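Local structure of glucose-6-phosphate isomerase (Thermus thermophilus, 1ZZG) at residues T118-S128 / H154-P165. The protein probably catalyses the reversible isomerization of glucose-6-phosphate to fructose-6-phosphate, a step shared by glycolysis and gluconeogenesis. Numbering follows the deposited sequence.
Sequences TLVNAVSKSGS and HLVVTTDPKEGP
Val120 to Val123 pair in parallel with Leu155 to Thr158 in the five-stranded sheet of a sugar isomerase (SIS) domain, the two strands joined by helix 130-147 in a beta-alpha-beta unit. Backbone hydrogen bonds alternate, the first from Val120 N to His154 O and the last from Ser124 N to Thr158 O. Before the pairing starts, the His154 ring gives ND1-H to Thr118 O (2.7 Å) at the ring edge; NE2 bonds weakly to the Asp150 carboxylate, which would probably favour a doubly protonated ring.

Asn121 adds side-chain bonds: with CG anti to the backbone N (chi1 180°), ND2 is carried over the neighbouring strand and gives one hydrogen to Val156 O (3.0 Å), from above the carbonyl plane, the other to Thr158 OG1 (3.3 Å). Val156 O, already met by Ala122 N, thus accepts twice, and a water links Asn121 OD1 to Thr158 OG1. A leucine in place of Asn121 would probably cost Val156 O its second donor, Thr158 OG1 its amide donor and the water one acceptor. Beta-branched Val123 and Thr158 lie side by side on this face, under helix 193-201; on the other, Val120 CG1 meets Leu155 CD1 at 3.8 Å, under helix 130-147.

At their C-terminal ends the strands turn into loops, as at the active-site edge of such folds; Ser126 lies about 6 Å, between side chains, from predicted active-site Lys406. Thr159 OG1, anti to its own N (chi1 -169°), gives a proton to Ser124 O (2.6 Å) where regular strand pairing gives out. Short Asp160 can turn OD2 to the backbone that follows: Lys162 N closes an Asx turn and Glu163 N, from the opposite carboxylate face, extends it to an Asx motif. Gly127 has positive phi, and a side chain there would crowd Thr159 OG1.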
ATOM      1  N   THR A 118      -0.527 -14.853 -23.121  1.00 30.90           N
ATOM      2  CA  THR A 118      -1.072 -14.747 -21.776  1.00 29.78           C
ATOM      3  C   THR A 118      -1.441 -16.070 -21.108  1.00 30.45           C
ATOM      4  O   THR A 118      -2.078 -16.930 -21.717  1.00 29.12           O
ATOM      5  CB  THR A 118      -2.338 -13.853 -21.776  1.00 31.10           C
ATOM      6  OG1 THR A 118      -2.025 -12.573 -22.342  1.00 29.25           O
ATOM      7  CG2 THR A 118      -2.868 -13.668 -20.361  1.00 29.10           C
ATOM      8  N   LEU A 119      -1.022 -16.227 -19.855  1.00 27.76           N
ATOM      9  CA  LEU A 119      -1.367 -17.407 -19.075  1.00 26.61           C
ATOM     10  C   LEU A 119      -2.226 -16.902 -17.923  1.00 25.70           C
ATOM     11  O   LEU A 119      -1.848 -15.951 -17.234  1.00 23.93           O
ATOM     12  CB  LEU A 119      -0.124 -18.102 -18.509  1.00 26.59           C
ATOM     13  CG  LEU A 119      -0.468 -19.266 -17.571  1.00 24.56           C
ATOM     14  CD1 LEU A 119      -1.243 -20.339 -18.336  1.00 26.47           C
ATOM     15  CD2 LEU A 119       0.799 -19.849 -16.979  1.00 24.84           C
ATOM     16  N   VAL A 120      -3.382 -17.521 -17.724  1.00 24.82           N
ATOM     17  CA  VAL A 120      -4.276 -17.118 -16.652  1.00 24.41           C
ATOM     18  C   VAL A 120      -4.228 -18.160 -15.537  1.00 24.90           C
ATOM     19  O   VAL A 120      -4.348 -19.358 -15.789  1.00 24.44           O
ATOM     20  CB  VAL A 120      -5.722 -16.970 -17.165  1.00 23.37           C
ATOM     21  CG1 VAL A 120      -6.636 -16.497 -16.041  1.00 23.11           C
ATOM     22  CG2 VAL A 120      -5.756 -15.982 -18.327  1.00 25.68           C
ATOM     23  N   ASN A 121      -4.040 -17.693 -14.308  1.00 24.18           N
ATOM     24  CA  ASN A 121      -3.962 -18.572 -13.146  1.00 24.25           C
ATOM     25  C   ASN A 121      -5.068 -18.211 -12.162  1.00 24.44           C
ATOM     26  O   ASN A 121      -4.998 -17.171 -11.501  1.00 24.98           O
ATOM     27  CB  ASN A 121      -2.587 -18.410 -12.476  1.00 25.34           C
ATOM     28  CG  ASN A 121      -2.407 -19.290 -11.243  1.00 24.27           C
ATOM     29  OD1 ASN A 121      -1.534 -19.025 -10.417  1.00 24.25           O
ATOM     30  ND2 ASN A 121      -3.219 -20.343 -11.120  1.00 21.66           N
ATOM     31  N   ALA A 122      -6.095 -19.054 -12.083  1.00 23.55           N
ATOM     32  CA  ALA A 122      -7.203 -18.822 -11.164  1.00 22.95           C
ATOM     33  C   ALA A 122      -6.839 -19.457  -9.828  1.00 23.76           C
ATOM     34  O   ALA A 122      -6.706 -20.679  -9.726  1.00 23.22           O
ATOM     35  CB  ALA A 122      -8.473 -19.436 -11.706  1.00 24.44           C
ATOM     36  N   VAL A 123      -6.693 -18.622  -8.805  1.00 23.08           N
ATOM     37  CA  VAL A 123      -6.300 -19.089  -7.484  1.00 22.39           C
ATOM     38  C   VAL A 123      -7.348 -18.832  -6.411  1.00 22.20           C
ATOM     39  O   VAL A 123      -7.757 -17.690  -6.187  1.00 21.62           O
ATOM     40  CB  VAL A 123      -4.989 -18.408  -7.037  1.00 23.11           C
ATOM     41  CG1 VAL A 123      -4.430 -19.122  -5.809  1.00 23.06           C
ATOM     42  CG2 VAL A 123      -3.977 -18.409  -8.186  1.00 22.87           C
ATOM     43  N   SER A 124      -7.770 -19.903  -5.743  1.00 21.49           N
ATOM     44  CA  SER A 124      -8.757 -19.820  -4.667  1.00 23.02           C
ATOM     45  C   SER A 124      -8.759 -21.133  -3.888  1.00 25.08           C
ATOM     46  O   SER A 124      -8.914 -22.204  -4.477  1.00 24.35           O
ATOM     47  CB  SER A 124     -10.155 -19.568  -5.236  1.00 22.87           C
ATOM     48  OG  SER A 124     -11.126 -19.592  -4.200  1.00 23.46           O
ATOM     49  N   LYS A 125      -8.589 -21.059  -2.569  1.00 24.16           N
ATOM     50  CA  LYS A 125      -8.577 -22.269  -1.752  1.00 26.59           C
ATOM     51  C   LYS A 125      -9.942 -22.955  -1.772  1.00 26.42           C
ATOM     52  O   LYS A 125     -10.038 -24.138  -2.085  1.00 25.72           O
ATOM     53  CB  LYS A 125      -8.185 -21.952  -0.303  1.00 28.47           C
ATOM     54  CG  LYS A 125      -8.158 -23.188   0.592  1.00 27.59           C
ATOM     55  CD  LYS A 125      -7.783 -22.848   2.031  1.00 28.53           C
ATOM     56  CE  LYS A 125      -7.830 -24.086   2.922  1.00 26.54           C
ATOM     57  NZ  LYS A 125      -6.810 -25.095   2.522  1.00 24.49           N
ATOM     58  N   SER A 126     -10.989 -22.201  -1.444  1.00 26.49           N
ATOM     59  CA  SER A 126     -12.353 -22.736  -1.425  1.00 27.79           C
ATOM     60  C   SER A 126     -12.829 -22.953  -2.854  1.00 28.35           C
ATOM     61  O   SER A 126     -13.680 -23.808  -3.118  1.00 27.78           O
ATOM     62  CB  SER A 126     -13.300 -21.751  -0.744  1.00 26.97           C
ATOM     63  OG  SER A 126     -13.475 -20.603  -1.557  1.00 29.00           O
ATOM     64  N   GLY A 127     -12.276 -22.163  -3.771  1.00 27.05           N
ATOM     65  CA  GLY A 127     -12.651 -22.262  -5.167  1.00 27.65           C
ATOM     66  C   GLY A 127     -13.948 -21.532  -5.473  1.00 29.11           C
ATOM     67  O   GLY A 127     -14.394 -21.509  -6.619  1.00 30.45           O
ATOM     68  N   SER A 128     -14.553 -20.919  -4.461  1.00 27.69           N
ATOM     69  CA  SER A 128     -15.811 -20.214  -4.671  1.00 29.58           C
ATOM     70  C   SER A 128     -15.779 -18.720  -4.345  1.00 28.60           C
ATOM     71  O   SER A 128     -16.824 -18.078  -4.303  1.00 28.64           O
ATOM     72  CB  SER A 128     -16.923 -20.884  -3.856  1.00 30.24           C
ATOM     73  OG  SER A 128     -16.719 -20.700  -2.465  1.00 32.58           O
ATOM     74  N   HIS A 154      -3.992 -22.086 -21.784  1.00 26.91           N
ATOM     75  CA  HIS A 154      -3.757 -20.762 -21.218  1.00 27.39           C
ATOM     76  C   HIS A 154      -4.423 -20.519 -19.860  1.00 26.42           C
ATOM     77  O   HIS A 154      -4.371 -19.408 -19.329  1.00 26.13           O
ATOM     78  CB  HIS A 154      -4.203 -19.690 -22.221  1.00 27.31           C
ATOM     79  CG  HIS A 154      -3.377 -19.653 -23.470  1.00 27.38           C
ATOM     80  ND1 HIS A 154      -2.506 -18.624 -23.757  1.00 27.19           N
ATOM     81  CD2 HIS A 154      -3.264 -20.535 -24.492  1.00 29.57           C
ATOM     82  CE1 HIS A 154      -1.892 -18.874 -24.900  1.00 29.19           C
ATOM     83  NE2 HIS A 154      -2.333 -20.028 -25.366  1.00 28.20           N
ATOM     84  N   LEU A 155      -5.051 -21.551 -19.305  1.00 26.26           N
ATOM     85  CA  LEU A 155      -5.706 -21.438 -18.004  1.00 26.34           C
ATOM     86  C   LEU A 155      -5.230 -22.541 -17.064  1.00 27.59           C
ATOM     87  O   LEU A 155      -5.386 -23.731 -17.349  1.00 26.39           O
ATOM     88  CB  LEU A 155      -7.230 -21.519 -18.150  1.00 25.26           C
ATOM     89  CG  LEU A 155      -8.017 -21.489 -16.833  1.00 26.85           C
ATOM     90  CD1 LEU A 155      -7.763 -20.175 -16.110  1.00 25.24           C
ATOM     91  CD2 LEU A 155      -9.505 -21.659 -17.114  1.00 26.25           C
ATOM     92  N   VAL A 156      -4.635 -22.135 -15.948  1.00 26.07           N
ATOM     93  CA  VAL A 156      -4.142 -23.068 -14.948  1.00 25.61           C
ATOM     94  C   VAL A 156      -4.824 -22.727 -13.624  1.00 26.26           C
ATOM     95  O   VAL A 156      -4.983 -21.553 -13.282  1.00 25.28           O
ATOM     96  CB  VAL A 156      -2.600 -22.977 -14.816  1.00 26.30           C
ATOM     97  CG1 VAL A 156      -2.179 -21.548 -14.527  1.00 26.08           C
ATOM     98  CG2 VAL A 156      -2.111 -23.923 -13.731  1.00 26.50           C
ATOM     99  N   VAL A 157      -5.228 -23.753 -12.883  1.00 25.31           N
ATOM    100  CA  VAL A 157      -5.931 -23.546 -11.619  1.00 26.08           C
ATOM    101  C   VAL A 157      -5.148 -23.980 -10.380  1.00 26.04           C
ATOM    102  O   VAL A 157      -4.449 -24.990 -10.393  1.00 24.66           O
ATOM    103  CB  VAL A 157      -7.287 -24.300 -11.640  1.00 28.42           C
ATOM    104  CG1 VAL A 157      -8.038 -24.097 -10.340  1.00 28.69           C
ATOM    105  CG2 VAL A 157      -8.125 -23.811 -12.806  1.00 28.50           C
ATOM    106  N   THR A 158      -5.272 -23.198  -9.310  1.00 24.53           N
ATOM    107  CA  THR A 158      -4.619 -23.496  -8.037  1.00 23.57           C
ATOM    108  C   THR A 158      -5.741 -23.459  -7.006  1.00 23.48           C
ATOM    109  O   THR A 158      -6.280 -22.392  -6.707  1.00 24.40           O
ATOM    110  CB  THR A 158      -3.554 -22.432  -7.694  1.00 23.14           C
ATOM    111  OG1 THR A 158      -2.528 -22.445  -8.698  1.00 21.44           O
ATOM    112  CG2 THR A 158      -2.942 -22.710  -6.330  1.00 23.27           C
ATOM    113  N   THR A 159      -6.097 -24.624  -6.466  1.00 22.76           N
ATOM    114  CA  THR A 159      -7.198 -24.711  -5.511  1.00 23.57           C
ATOM    115  C   THR A 159      -7.110 -25.988  -4.664  1.00 24.60           C
ATOM    116  O   THR A 159      -6.199 -26.796  -4.845  1.00 24.98           O
ATOM    117  CB  THR A 159      -8.550 -24.693  -6.280  1.00 23.64           C
ATOM    118  OG1 THR A 159      -9.639 -24.520  -5.367  1.00 23.40           O
ATOM    119  CG2 THR A 159      -8.741 -25.994  -7.048  1.00 24.11           C
ATOM    120  N   ASP A 160      -8.053 -26.166  -3.744  1.00 24.50           N
ATOM    121  CA  ASP A 160      -8.068 -27.363  -2.898  1.00 26.78           C
ATOM    122  C   ASP A 160      -7.955 -28.596  -3.797  1.00 27.72           C
ATOM    123  O   ASP A 160      -8.479 -28.612  -4.909  1.00 27.66           O
ATOM    124  CB  ASP A 160      -9.374 -27.445  -2.105  1.00 27.33           C
ATOM    125  CG  ASP A 160      -9.379 -28.590  -1.107  1.00 29.82           C
ATOM    126  OD1 ASP A 160      -8.941 -28.373   0.043  1.00 30.19           O
ATOM    127  OD2 ASP A 160      -9.803 -29.710  -1.479  1.00 29.21           O
ATOM    128  N   PRO A 161      -7.275 -29.649  -3.325  1.00 28.41           N
ATOM    129  CA  PRO A 161      -7.146 -30.846  -4.161  1.00 28.71           C
ATOM    130  C   PRO A 161      -8.446 -31.596  -4.454  1.00 29.37           C
ATOM    131  O   PRO A 161      -8.540 -32.305  -5.460  1.00 28.63           O
ATOM    132  CB  PRO A 161      -6.148 -31.698  -3.381  1.00 28.31           C
ATOM    133  CG  PRO A 161      -6.451 -31.336  -1.950  1.00 27.97           C
ATOM    134  CD  PRO A 161      -6.611 -29.835  -2.020  1.00 27.02           C
ATOM    135  N   LYS A 162      -9.453 -31.428  -3.602  1.00 31.35           N
ATOM    136  CA  LYS A 162     -10.712 -32.149  -3.788  1.00 34.67           C
ATOM    137  C   LYS A 162     -12.018 -31.348  -3.682  1.00 35.01           C
ATOM    138  O   LYS A 162     -13.017 -31.724  -4.291  1.00 35.35           O
ATOM    139  CB  LYS A 162     -10.774 -33.324  -2.801  1.00 36.27           C
ATOM    140  CG  LYS A 162      -9.630 -34.324  -2.943  1.00 39.40           C
ATOM    141  CD  LYS A 162      -9.729 -35.441  -1.916  1.00 43.71           C
ATOM    142  CE  LYS A 162      -9.748 -34.888  -0.497  1.00 46.05           C
ATOM    143  NZ  LYS A 162      -9.851 -35.964   0.532  1.00 49.32           N
ATOM    144  N   GLU A 163     -12.018 -30.258  -2.918  1.00 34.38           N
ATOM    145  CA  GLU A 163     -13.236 -29.461  -2.728  1.00 35.11           C
ATOM    146  C   GLU A 163     -13.367 -28.225  -3.617  1.00 34.53           C
ATOM    147  O   GLU A 163     -12.385 -27.733  -4.170  1.00 32.33           O
ATOM    148  CB  GLU A 163     -13.334 -28.978  -1.277  1.00 36.61           C
ATOM    149  CG  GLU A 163     -13.147 -30.038  -0.205  1.00 41.22           C
ATOM    150  CD  GLU A 163     -14.193 -31.130  -0.273  1.00 43.83           C
ATOM    151  OE1 GLU A 163     -15.345 -30.830  -0.661  1.00 44.76           O
ATOM    152  OE2 GLU A 163     -13.865 -32.282   0.077  1.00 46.09           O
ATOM    153  N   GLY A 164     -14.597 -27.727  -3.730  1.00 32.91           N
ATOM    154  CA  GLY A 164     -14.850 -26.514  -4.488  1.00 33.17           C
ATOM    155  C   GLY A 164     -15.125 -26.597  -5.977  1.00 32.07           C
ATOM    156  O   GLY A 164     -14.762 -27.567  -6.640  1.00 31.01           O
ATOM    157  N   PRO A 165     -15.770 -25.559  -6.529  1.00 32.01           N
ATOM    158  CA  PRO A 165     -16.110 -25.487  -7.952  1.00 32.48           C
ATOM    159  C   PRO A 165     -14.920 -25.362  -8.905  1.00 32.73           C
ATOM    160  O   PRO A 165     -14.992 -25.825 -10.048  1.00 32.70           O
ATOM    161  CB  PRO A 165     -17.067 -24.291  -8.018  1.00 34.40           C
ATOM    162  CG  PRO A 165     -16.656 -23.443  -6.862  1.00 34.64           C
ATOM    163  CD  PRO A 165     -16.399 -24.458  -5.780  1.00 33.45           C
TER
HETATM  164  O   HOH W   1      -0.986 -20.410  -8.031  1.00 23.08           O
HETATM  165  O   HOH W   2      -7.238 -26.283   0.262  1.00 25.54           O